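Side-chain contacts in V-type ATP synthase alpha chain (Nanoarchaeum equitans Kin4-M, PDB 5BN3), which probably serves as the A subunit of a V/A-type ATPase head, a P-loop protein of the alpha/beta family with ADP bound in this model: residues D208-I213 with G487-D492; S422-W427 with E443-F448. All blocks are in the same frame, centred on the assembly; numbering follows the deposited sequence.

Following the chain from the N terminus, residues 208-213 come first, at the end of helix 205-210 in the nucleotide-binding region. Interaction 1 is closed only at residues 487-492, at the end of helix 472-489, after 273 intervening residues. Interaction 2 closes a much shorter loop of 15 residues, mostly helix, between 422-427 and helix 441-458, and is nested within the first. The centres of the two contacts lie about 11 Å apart, and probable hydrogen bonds join them, between Thr424 OG1 and Pro212 O and from Arg445 NE to Ile209 O. Together they tie the short helix 205-210 and strand 423-424 to the C-terminal helices.

Interaction 1 (D208-I213 with G487-D492); sequences DIMFPI and GFLQQD. With ADP (adenosine-5'-diphosphate), chain C.
Met210 lies against two side chains at the end of helix 472-489. Met210 CG is 4.0 Å from Leu489 CD2, the two side chains running roughly perpendicular. The terminal methyl, Met210 CE, is 4.2 Å from Phe488 CE2. Bends at chi2 (-73°) and chi3 (103°) turn that methyl toward the phenyl ring, which it approaches obliquely. Ile209 takes another part of the same ring: Ile209 CG1 meets the ring rim almost in line with its plane, 4.2 Å from Phe488 CZ. All four residues are buried; 131 Å² of surface, both sides summed, is lost between the segments, and the atoms that touch are all apolar side-chain atoms. The contact joins the end of helix 205-210, in the P-loop nucleotide-binding region, to the helical C-terminal region; Thr506 and Met510 of helix 503-523 touch both Ile209 and Phe488. Beyond Leu489 the chain leaves helical geometry at Gln490 and runs to the adenine of ADP. There the backbone O of Gln491 accepts a hydrogen bond from ADP N6 at 3.0 Å, with an N-H...O angle of 144°. Asp492 OD1 approaches ADP C2 at 3.6 Å and also accepts a hydrogen bond from the backbone N of Phe494, another residue of the ADP pocket.

Interaction 2 (S422-W427 with E443-F448); sequences SYTKQW and EIREEF
A guanidinium lies almost flat on an indole: the planes of Arg445 and Trp427 differ by only 12°. Arg445 CZ is 3.8 Å from the centroid of the six-membered ring of Trp427 and 15° off its normal, which meets the geometry of a cation-pi contact over the face. Arg445 NH1 reaches in over the middle of the indole, 3.4 Å from Trp427 CE2. Farther back along the same side chain, Arg445 CD adds a CH-pi contact, 3.8 Å from the centroid of the six-membered ring of Trp427, so the methylene and the charged group share one ring face. An extended chain from CG to NE, with CG anti to the backbone N (chi1 -179°), carries the guanidinium out from helix 441-458, and the arginine and tryptophan side chains run antiparallel alongside one another.

Thr424 makes a lesser contact, its CG2 obliquely placed 4.2 Å from Arg445 NH2. Thr424 OG1 accepts a hydrogen bond from the backbone N of Gln426 at 3.2 Å, forming an ST turn, and is also hydrogen-bonded to Pro212 O. The guanidinium is held by more than the stack: NE and NH2 are hydrogen-bonded to the backbone O atoms of Ile209 and Met210, respectively, which helps fix its rotation and probably steadies the positive charge. Arg445 thus links helix 441-458 to the end of helix 205-210, while Trp427 follows by a short turn on strand 423-424, which pairs antiparallel with strand 400-401.

Interaction 1 (D208-I213 with G487-D492)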
loop_
_atom_site.group_PDB
_atom_site.type_symbol
_atom_site.label_atom_id
_atom_site.label_comp_id
_atom_site.label_asym_id
_atom_site.label_seq_id
_atom_site.Cartn_x
_atom_site.Cartn_y
_atom_site.Cartn_z
ATOM N N ASP A 208 27.809 24.194 9.652
ATOM C CA ASP A 208 28.812 24.543 10.658
ATOM C C ASP A 208 28.210 25.060 11.964
ATOM O O ASP A 208 28.774 24.852 13.038
ATOM C CB ASP A 208 29.818 25.555 10.095
ATOM C CG ASP A 208 30.698 24.963 9.010
ATOM O OD1 ASP A 208 30.756 23.720 8.904
ATOM O OD2 ASP A 208 31.338 25.742 8.269
ATOM N N ILE A 209 27.062 25.723 11.872
ATOM C CA ILE A 209 26.442 26.318 13.051
ATOM C C ILE A 209 25.156 25.607 13.457
ATOM O O ILE A 209 24.985 25.225 14.616
ATOM C CB ILE A 209 26.128 27.809 12.827
ATOM C CG1 ILE A 209 27.393 28.561 12.420
ATOM C CG2 ILE A 209 25.543 28.419 14.081
ATOM C CD1 ILE A 209 28.486 28.540 13.472
ATOM N N MET A 210 24.255 25.427 12.497
ATOM C CA MET A 210 22.942 24.865 12.786
ATOM C C MET A 210 22.988 23.381 13.152
ATOM O O MET A 210 22.479 22.987 14.199
ATOM C CB MET A 210 21.995 25.106 11.608
ATOM C CG MET A 210 21.822 26.573 11.236
ATOM S SD MET A 210 20.827 27.484 12.438
ATOM C CE MET A 210 22.100 28.365 13.326
ATOM N N PHE A 211 23.606 22.563 12.302
ATOM C CA PHE A 211 23.648 21.118 12.549
ATOM C C PHE A 211 25.049 20.508 12.445
ATOM O O PHE A 211 25.250 19.547 11.701
ATOM C CB PHE A 211 22.698 20.398 11.583
ATOM C CG PHE A 211 21.314 20.994 11.536
ATOM C CD1 PHE A 211 20.387 20.703 12.526
ATOM C CD2 PHE A 211 20.941 21.844 10.503
ATOM C CE1 PHE A 211 19.113 21.249 12.489
ATOM C CE2 PHE A 211 19.669 22.393 10.460
ATOM C CZ PHE A 211 18.756 22.093 11.455
ATOM N N PRO A 212 26.014 21.033 13.221
ATOM C CA PRO A 212 27.386 20.546 13.047
ATOM C C PRO A 212 27.607 19.166 13.651
ATOM O O PRO A 212 26.914 18.790 14.598
ATOM C CB PRO A 212 28.215 21.576 13.819
ATOM C CG PRO A 212 27.306 22.023 14.912
ATOM C CD PRO A 212 25.919 22.027 14.308
ATOM N N ILE A 213 28.554 18.419 13.094
ATOM C CA ILE A 213 29.027 17.194 13.722
ATOM C C ILE A 213 30.463 17.400 14.184
ATOM O O ILE A 213 31.109 18.383 13.814
ATOM C CB ILE A 213 28.983 15.986 12.763
ATOM C CG1 ILE A 213 29.839 16.239 11.521
ATOM C CG2 ILE A 213 27.566 15.683 12.359
ATOM C CD1 ILE A 213 29.879 15.053 10.563
ATOM N N GLY A 487 19.864 35.358 3.796
ATOM C CA GLY A 487 21.151 35.967 4.086
ATOM C C GLY A 487 22.142 35.085 4.822
ATOM O O GLY A 487 23.338 35.375 4.832
ATOM N N PHE A 488 21.657 34.006 5.432
ATOM C CA PHE A 488 22.519 33.137 6.228
ATOM C C PHE A 488 22.481 31.670 5.787
ATOM O O PHE A 488 23.519 31.074 5.498
ATOM C CB PHE A 488 22.158 33.250 7.710
ATOM C CG PHE A 488 23.071 32.483 8.616
ATOM C CD1 PHE A 488 24.343 32.953 8.894
ATOM C CD2 PHE A 488 22.655 31.295 9.198
ATOM C CE1 PHE A 488 25.189 32.250 9.729
ATOM C CE2 PHE A 488 23.496 30.587 10.035
ATOM C CZ PHE A 488 24.765 31.065 10.301
ATOM N N LEU A 489 21.285 31.091 5.751
ATOM C CA LEU A 489 21.130 29.676 5.418
ATOM C C LEU A 489 21.486 29.392 3.961
ATOM O O LEU A 489 22.224 28.448 3.668
ATOM C CB LEU A 489 19.707 29.201 5.724
ATOM C CG LEU A 489 19.293 29.282 7.194
ATOM C CD1 LEU A 489 17.872 28.781 7.395
ATOM C CD2 LEU A 489 20.256 28.485 8.042
ATOM N N GLN A 490 20.968 30.211 3.051
ATOM C CA GLN A 490 21.287 30.064 1.634
ATOM C C GLN A 490 22.756 30.367 1.375
ATOM O O GLN A 490 23.325 31.297 1.956
ATOM C CB GLN A 490 20.398 30.972 0.777
ATOM C CG GLN A 490 18.966 30.475 0.620
ATOM C CD GLN A 490 18.120 31.388 -0.249
ATOM O OE1 GLN A 490 18.643 32.152 -1.062
ATOM N NE2 GLN A 490 16.806 31.312 -0.079
ATOM N N GLN A 491 23.366 29.572 0.503
ATOM C CA GLN A 491 24.775 29.735 0.170
ATOM C C GLN A 491 25.034 29.246 -1.252
ATOM O O GLN A 491 24.858 28.062 -1.554
ATOM C CB GLN A 491 25.653 28.985 1.178
ATOM C CG GLN A 491 27.147 29.248 1.025
ATOM C CD GLN A 491 27.954 28.781 2.220
ATOM O OE1 GLN A 491 27.407 28.512 3.292
ATOM N NE2 GLN A 491 29.267 28.683 2.042
ATOM N N ASP A 492 25.442 30.166 -2.123
ATOM C CA ASP A 492 25.654 29.862 -3.535
ATOM C C ASP A 492 26.990 29.148 -3.737
ATOM O O ASP A 492 28.057 29.740 -3.572
ATOM C CB ASP A 492 25.616 31.152 -4.363
ATOM C CG ASP A 492 25.475 30.894 -5.853
ATOM O OD1 ASP A 492 25.733 29.758 -6.305
ATOM O OD2 ASP A 492 25.110 31.840 -6.581
HETATM P PB ADP C . 21.102 15.728 -6.402
HETATM O O1B ADP C . 20.413 15.756 -5.064
HETATM O O2B ADP C . 22.527 15.251 -6.364
HETATM O O3B ADP C . 20.264 15.118 -7.495
HETATM P PA ADP C . 22.498 18.087 -7.286
HETATM O O1A ADP C . 23.542 18.104 -6.209
HETATM O O2A ADP C . 22.854 17.590 -8.664
HETATM O O3A ADP C . 21.189 17.303 -6.759
HETATM O "O5'" ADP C . 21.915 19.581 -7.424
HETATM C "C5'" ADP C . 20.768 19.824 -8.236
HETATM C "C4'" ADP C . 20.794 21.255 -8.762
HETATM O "O4'" ADP C . 20.749 22.186 -7.674
HETATM C "C3'" ADP C . 22.076 21.497 -9.537
HETATM O "O3'" ADP C . 21.755 22.002 -10.836
HETATM C "C2'" ADP C . 22.832 22.530 -8.729
HETATM O "O2'" ADP C . 23.408 23.530 -9.570
HETATM C "C1'" ADP C . 21.803 23.142 -7.794
HETATM N N9 ADP C . 22.422 23.400 -6.472
HETATM C C8 ADP C . 22.479 22.538 -5.439
HETATM N N7 ADP C . 23.118 23.092 -4.378
HETATM C C5 ADP C . 23.479 24.341 -4.728
HETATM C C6 ADP C . 24.183 25.470 -4.077
HETATM N N6 ADP C . 24.640 25.373 -2.801
HETATM N N1 ADP C . 24.346 26.599 -4.803
HETATM C C2 ADP C . 23.895 26.708 -6.068
HETATM N N3 ADP C . 23.250 25.724 -6.719
HETATM C C4 ADP C . 23.015 24.539 -6.109
#

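Interaction 2 (S422-W427 with E443-F448)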
loop_
_atom_site.group_PDB
_atom_site.type_symbol
_atom_site.label_atom_id
_atom_site.label_comp_id
_atom_site.label_asym_id
_atom_site.label_seq_id
_atom_site.Cartn_x
_atom_site.Cartn_y
_atom_site.Cartn_z
ATOM N N SER A 422 15.933 18.332 10.102
ATOM C CA SER A 422 17.344 18.008 10.306
ATOM C C SER A 422 17.727 18.094 11.782
ATOM O O SER A 422 17.072 18.787 12.563
ATOM C CB SER A 422 18.238 18.939 9.482
ATOM O OG SER A 422 17.978 18.795 8.098
ATOM N N TYR A 423 18.784 17.376 12.157
ATOM C CA TYR A 423 19.270 17.370 13.531
ATOM C C TYR A 423 20.741 16.991 13.607
ATOM O O TYR A 423 21.285 16.389 12.681
ATOM C CB TYR A 423 18.447 16.404 14.401
ATOM C CG TYR A 423 18.524 14.945 13.992
ATOM C CD1 TYR A 423 19.627 14.163 14.316
ATOM C CD2 TYR A 423 17.480 14.348 13.309
ATOM C CE1 TYR A 423 19.694 12.840 13.949
ATOM C CE2 TYR A 423 17.535 13.020 12.946
ATOM C CZ TYR A 423 18.646 12.275 13.267
ATOM O OH TYR A 423 18.714 10.951 12.908
ATOM N N THR A 424 21.376 17.347 14.719
ATOM C CA THR A 424 22.672 16.786 15.075
ATOM C C THR A 424 22.603 16.283 16.510
ATOM O O THR A 424 21.981 16.915 17.364
ATOM C CB THR A 424 23.830 17.798 14.904
ATOM O OG1 THR A 424 25.064 17.189 15.306
ATOM C CG2 THR A 424 23.592 19.056 15.738
ATOM N N LYS A 425 23.211 15.130 16.764
ATOM C CA LYS A 425 23.251 14.581 18.113
ATOM C C LYS A 425 24.589 14.899 18.769
ATOM O O LYS A 425 24.894 14.395 19.847
ATOM C CB LYS A 425 23.029 13.064 18.085
ATOM C CG LYS A 425 21.675 12.624 17.546
ATOM C CD LYS A 425 21.549 11.104 17.550
ATOM C CE LYS A 425 21.673 10.532 18.955
ATOM N NZ LYS A 425 20.536 10.924 19.837
ATOM N N GLN A 426 25.378 15.745 18.115
ATOM C CA GLN A 426 26.743 16.007 18.556
ATOM C C GLN A 426 27.010 17.463 18.930
ATOM O O GLN A 426 28.160 17.864 19.076
ATOM C CB GLN A 426 27.740 15.518 17.493
ATOM C CG GLN A 426 27.686 14.006 17.273
ATOM C CD GLN A 426 28.611 13.515 16.174
ATOM O OE1 GLN A 426 29.368 14.288 15.586
ATOM N NE2 GLN A 426 28.551 12.217 15.891
ATOM N N TRP A 427 25.953 18.251 19.100
ATOM C CA TRP A 427 26.122 19.642 19.511
ATOM C C TRP A 427 26.790 19.766 20.880
ATOM O O TRP A 427 27.545 20.708 21.120
ATOM C CB TRP A 427 24.783 20.383 19.521
ATOM C CG TRP A 427 24.889 21.778 20.073
ATOM C CD1 TRP A 427 24.395 22.235 21.262
ATOM C CD2 TRP A 427 25.552 22.892 19.461
ATOM N NE1 TRP A 427 24.699 23.568 21.419
ATOM C CE2 TRP A 427 25.410 23.994 20.329
ATOM C CE3 TRP A 427 26.247 23.066 18.261
ATOM C CZ2 TRP A 427 25.940 25.250 20.032
ATOM C CZ3 TRP A 427 26.769 24.310 17.968
ATOM C CH2 TRP A 427 26.615 25.386 18.849
ATOM N N GLU A 443 23.634 31.528 22.083
ATOM C CA GLU A 443 22.358 32.228 22.220
ATOM C C GLU A 443 21.744 32.567 20.862
ATOM O O GLU A 443 20.544 32.390 20.655
ATOM C CB GLU A 443 22.519 33.512 23.038
ATOM C CG GLU A 443 21.210 34.278 23.212
ATOM C CD GLU A 443 21.411 35.723 23.623
ATOM O OE1 GLU A 443 22.572 36.187 23.633
ATOM O OE2 GLU A 443 20.405 36.399 23.932
ATOM N N ILE A 444 22.572 33.065 19.947
ATOM C CA ILE A 444 22.104 33.467 18.623
ATOM C C ILE A 444 21.606 32.263 17.822
ATOM O O ILE A 444 20.627 32.363 17.078
ATOM C CB ILE A 444 23.205 34.222 17.841
ATOM C CG1 ILE A 444 23.654 35.464 18.618
ATOM C CG2 ILE A 444 22.707 34.635 16.473
ATOM C CD1 ILE A 444 24.822 36.202 17.985
ATOM N N ARG A 445 22.277 31.125 17.986
ATOM C CA ARG A 445 21.854 29.882 17.348
ATOM C C ARG A 445 20.452 29.500 17.810
ATOM O O ARG A 445 19.587 29.194 16.992
ATOM C CB ARG A 445 22.846 28.757 17.662
ATOM C CG ARG A 445 22.503 27.412 17.031
ATOM C CD ARG A 445 23.598 26.390 17.307
ATOM N NE ARG A 445 23.264 25.057 16.808
ATOM C CZ ARG A 445 22.698 24.107 17.545
ATOM N NH1 ARG A 445 22.398 24.341 18.814
ATOM N NH2 ARG A 445 22.429 22.923 17.013
ATOM N N GLU A 446 20.235 29.530 19.124
ATOM C CA GLU A 446 18.918 29.258 19.699
ATOM C C GLU A 446 17.883 30.237 19.166
ATOM O O GLU A 446 16.730 29.879 18.924
ATOM C CB GLU A 446 18.970 29.367 21.226
ATOM C CG GLU A 446 19.639 28.201 21.930
ATOM C CD GLU A 446 19.621 28.355 23.440
ATOM O OE1 GLU A 446 19.452 29.498 23.920
ATOM O OE2 GLU A 446 19.772 27.336 24.146
ATOM N N GLU A 447 18.314 31.480 18.992
ATOM C CA GLU A 447 17.462 32.551 18.495
ATOM C C GLU A 447 17.051 32.300 17.044
ATOM O O GLU A 447 15.891 32.495 16.675
ATOM C CB GLU A 447 18.214 33.877 18.614
ATOM C CG GLU A 447 17.388 35.123 18.376
ATOM C CD GLU A 447 18.204 36.386 18.580
ATOM O OE1 GLU A 447 18.682 36.958 17.577
ATOM O OE2 GLU A 447 18.376 36.805 19.746
ATOM N N PHE A 448 18.008 31.871 16.226
ATOM C CA PHE A 448 17.730 31.543 14.830
ATOM C C PHE A 448 16.715 30.407 14.730
ATOM O O PHE A 448 15.766 30.479 13.952
ATOM C CB PHE A 448 19.021 31.167 14.090
ATOM C CG PHE A 448 19.818 32.352 13.603
ATOM C CD1 PHE A 448 19.570 33.630 14.085
ATOM C CD2 PHE A 448 20.808 32.183 12.645
ATOM C CE1 PHE A 448 20.303 34.715 13.626
ATOM C CE2 PHE A 448 21.544 33.265 12.184
ATOM C CZ PHE A 448 21.290 34.532 12.676
#